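Local coordinates for protein putative thiosulfate sulfurtransferase YOR285W (Saccharomyces cerevisiae, PDB 3D1P) that transfers sulfane sulfur from thiosulfate to glutathione in mitochondria, producing the S-sulfanylglutathione needed for hydrogen sulfide metabolism, at residues Val42-Arg47 with Ala59-Pro64. Sequence-based numbering, arbitrary orientation. Where two conformers were deposited one is given.
Sequences VLVDVR and ASINVP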
loop_
_atom_site.group_PDB
_atom_site.type_symbol
_atom_site.label_atom_id
_atom_site.label_comp_id
_atom_site.label_asym_id
_atom_site.label_seq_id
_atom_site.Cartn_x
_atom_site.Cartn_y
_atom_site.Cartn_z
ATOM N N VAL A 42 3.316 -3.487 -6.027
ATOM C CA VAL A 42 2.895 -3.920 -4.716
ATOM C C VAL A 42 1.901 -2.898 -4.189
ATOM O O VAL A 42 2.195 -1.712 -4.171
ATOM C CB VAL A 42 4.077 -4.027 -3.737
ATOM C CG1 VAL A 42 3.636 -4.509 -2.366
ATOM C CG2 VAL A 42 5.176 -4.946 -4.305
ATOM N N LEU A 43 0.758 -3.398 -3.722
ATOM C CA LEU A 43 -0.322 -2.564 -3.169
ATOM C C LEU A 43 -0.177 -2.601 -1.654
ATOM O O LEU A 43 -0.432 -3.628 -1.017
ATOM C CB LEU A 43 -1.687 -3.125 -3.581
ATOM C CG LEU A 43 -1.898 -3.225 -5.099
ATOM C CD1 LEU A 43 -3.272 -3.810 -5.414
ATOM C CD2 LEU A 43 -1.714 -1.889 -5.773
ATOM N N VAL A 44 0.262 -1.490 -1.075
ATOM C CA VAL A 44 0.628 -1.432 0.339
ATOM C C VAL A 44 -0.454 -0.700 1.126
ATOM O O VAL A 44 -0.538 0.517 1.130
ATOM C CB VAL A 44 1.974 -0.759 0.566
ATOM C CG1 VAL A 44 2.356 -0.912 2.024
ATOM C CG2 VAL A 44 3.078 -1.348 -0.356
ATOM N N ASP A 45 -1.280 -1.508 1.801
ATOM C CA ASP A 45 -2.378 -1.019 2.621
ATOM C C ASP A 45 -1.868 -0.934 4.051
ATOM O O ASP A 45 -1.516 -1.938 4.674
ATOM C CB ASP A 45 -3.544 -2.014 2.498
ATOM C CG ASP A 45 -4.807 -1.598 3.200
ATOM O OD1 ASP A 45 -4.773 -0.870 4.205
ATOM O OD2 ASP A 45 -5.875 -2.067 2.723
ATOM N N VAL A 46 -1.782 0.290 4.566
ATOM C CA VAL A 46 -1.172 0.519 5.876
ATOM C C VAL A 46 -2.212 0.778 6.966
ATOM O O VAL A 46 -1.870 1.255 8.047
ATOM C CB VAL A 46 -0.075 1.605 5.829
ATOM C CG1 VAL A 46 0.937 1.264 4.758
ATOM C CG2 VAL A 46 -0.606 2.995 5.636
ATOM N N ARG A 47 -3.461 0.405 6.716
ATOM C CA ARG A 47 -4.442 0.364 7.791
ATOM C C ARG A 47 -4.070 -0.710 8.824
ATOM O O ARG A 47 -3.189 -1.541 8.604
ATOM C CB ARG A 47 -5.835 0.109 7.214
ATOM C CG ARG A 47 -6.333 1.217 6.305
ATOM C CD ARG A 47 -7.688 0.928 5.690
ATOM N NE ARG A 47 -7.605 -0.300 4.890
ATOM C CZ ARG A 47 -8.584 -1.133 4.645
ATOM N NH1 ARG A 47 -9.805 -0.900 5.053
ATOM N NH2 ARG A 47 -8.308 -2.243 3.976
ATOM N N ALA A 59 -4.936 -9.154 -3.306
ATOM C CA ALA A 59 -3.516 -9.238 -3.604
ATOM C C ALA A 59 -2.691 -8.111 -3.004
ATOM O O ALA A 59 -1.477 -8.121 -3.083
ATOM C CB ALA A 59 -3.242 -9.377 -5.142
ATOM N N SER A 60 -3.332 -7.172 -2.314
ATOM C CA SER A 60 -2.575 -6.193 -1.561
ATOM C C SER A 60 -1.917 -6.857 -0.370
ATOM O O SER A 60 -2.299 -7.960 0.035
ATOM C CB SER A 60 -3.484 -5.070 -1.099
ATOM O OG SER A 60 -4.502 -5.518 -0.195
ATOM N N ILE A 61 -0.959 -6.145 0.206
ATOM C CA ILE A 61 -0.345 -6.524 1.468
ATOM C C ILE A 61 -0.759 -5.535 2.542
ATOM O O ILE A 61 -1.140 -4.405 2.257
ATOM C CB ILE A 61 1.190 -6.636 1.368
ATOM C CG1 ILE A 61 1.866 -5.269 1.127
ATOM C CG2 ILE A 61 1.550 -7.672 0.305
ATOM C CD1 ILE A 61 3.387 -5.324 1.207
ATOM N N ASN A 62 -0.705 -5.991 3.793
ATOM C CA ASN A 62 -1.045 -5.139 4.933
ATOM C C ASN A 62 0.223 -4.915 5.752
ATOM O O ASN A 62 0.817 -5.841 6.278
ATOM C CB ASN A 62 -2.107 -5.825 5.777
ATOM C CG ASN A 62 -2.615 -4.976 6.946
ATOM O OD1 ASN A 62 -2.991 -5.510 8.002
ATOM N ND2 ASN A 62 -2.737 -3.673 6.759
ATOM N N VAL A 63 0.634 -3.642 5.849
ATOM C CA VAL A 63 1.816 -3.259 6.623
ATOM C C VAL A 63 1.387 -2.097 7.531
ATOM O O VAL A 63 1.538 -0.928 7.180
ATOM C CB VAL A 63 3.015 -2.873 5.749
ATOM C CG1 VAL A 63 4.234 -2.665 6.647
ATOM C CG2 VAL A 63 3.293 -3.967 4.702
ATOM N N PRO A 64 0.763 -2.418 8.658
ATOM C CA PRO A 64 0.087 -1.380 9.446
ATOM C C PRO A 64 0.998 -0.237 9.885
ATOM O O PRO A 64 2.033 -0.448 10.529
ATOM C CB PRO A 64 -0.431 -2.159 10.666
ATOM C CG PRO A 64 -0.635 -3.581 10.143
ATOM C CD PRO A 64 0.516 -3.775 9.194
HETATM O O HOH W 1 0.562 -6.339 -3.636
HETATM O O HOH W 2 -5.998 -3.225 0.344
#
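Ile-61 lays its CD1 against CG1 of Val-42, 3.7 Å away, and more loosely against CG2 of Val-44, while CG2 of Val-63 meets CG1 of Val-44. Val-42, Val-44 and Ile-61 line one face of the paired parallel strands, and Val-63, just past strand 61-62, extends this apolar patch. The reach of Ile-61 back to Val-42 follows from its first torsion (chi1 67°), which sets CG1 between its own N and C. The backbones are joined in a parallel ladder: Ile-61 N donates to Leu-43 O (2.8 Å), Asp-45 N to Ile-61 O, and Val-63 N to Asp-45 O. Ahead of the Ile-61 bond, a water accepts from Leu-43 N and donates to Ala-59 O.

At the polar edge the side-chain amide of Asn-62 adds two bonds to the backbone ones. Its ND2 lies 3.0 Å from Asp-45 O and 2.9 Å from Arg-47 O, above both carbonyl planes, so that one nitrogen bridges two carbonyls where the chain leaves strand 41-45. Val-63 N and Asn-62 ND2 grip Asp-45 O from opposite faces of its plane. Arg-47 holds the Asp-45 carboxylate side-on, NE to OD1 and NH2 to OD2 (2.7 Å), while Arg-47 N also reaches OD1, closing an Asx turn. A second water links Asp-45 OD2 to Ser-60 OG, which also bonds Ile-57 O and Tyr-52 OH.

This pairing closes the beta-alpha-beta unit whose crossover is helix 49-54, which packs on Asp-45 and Asn-62. Strand 61-62 borders the parallel rhodanese sheet, strand 93-97 flanks 41-45 on its other side, and Val-46 lies beside helix 102-112, about 4 Å from the side chain of the persulfide-forming Cys-98.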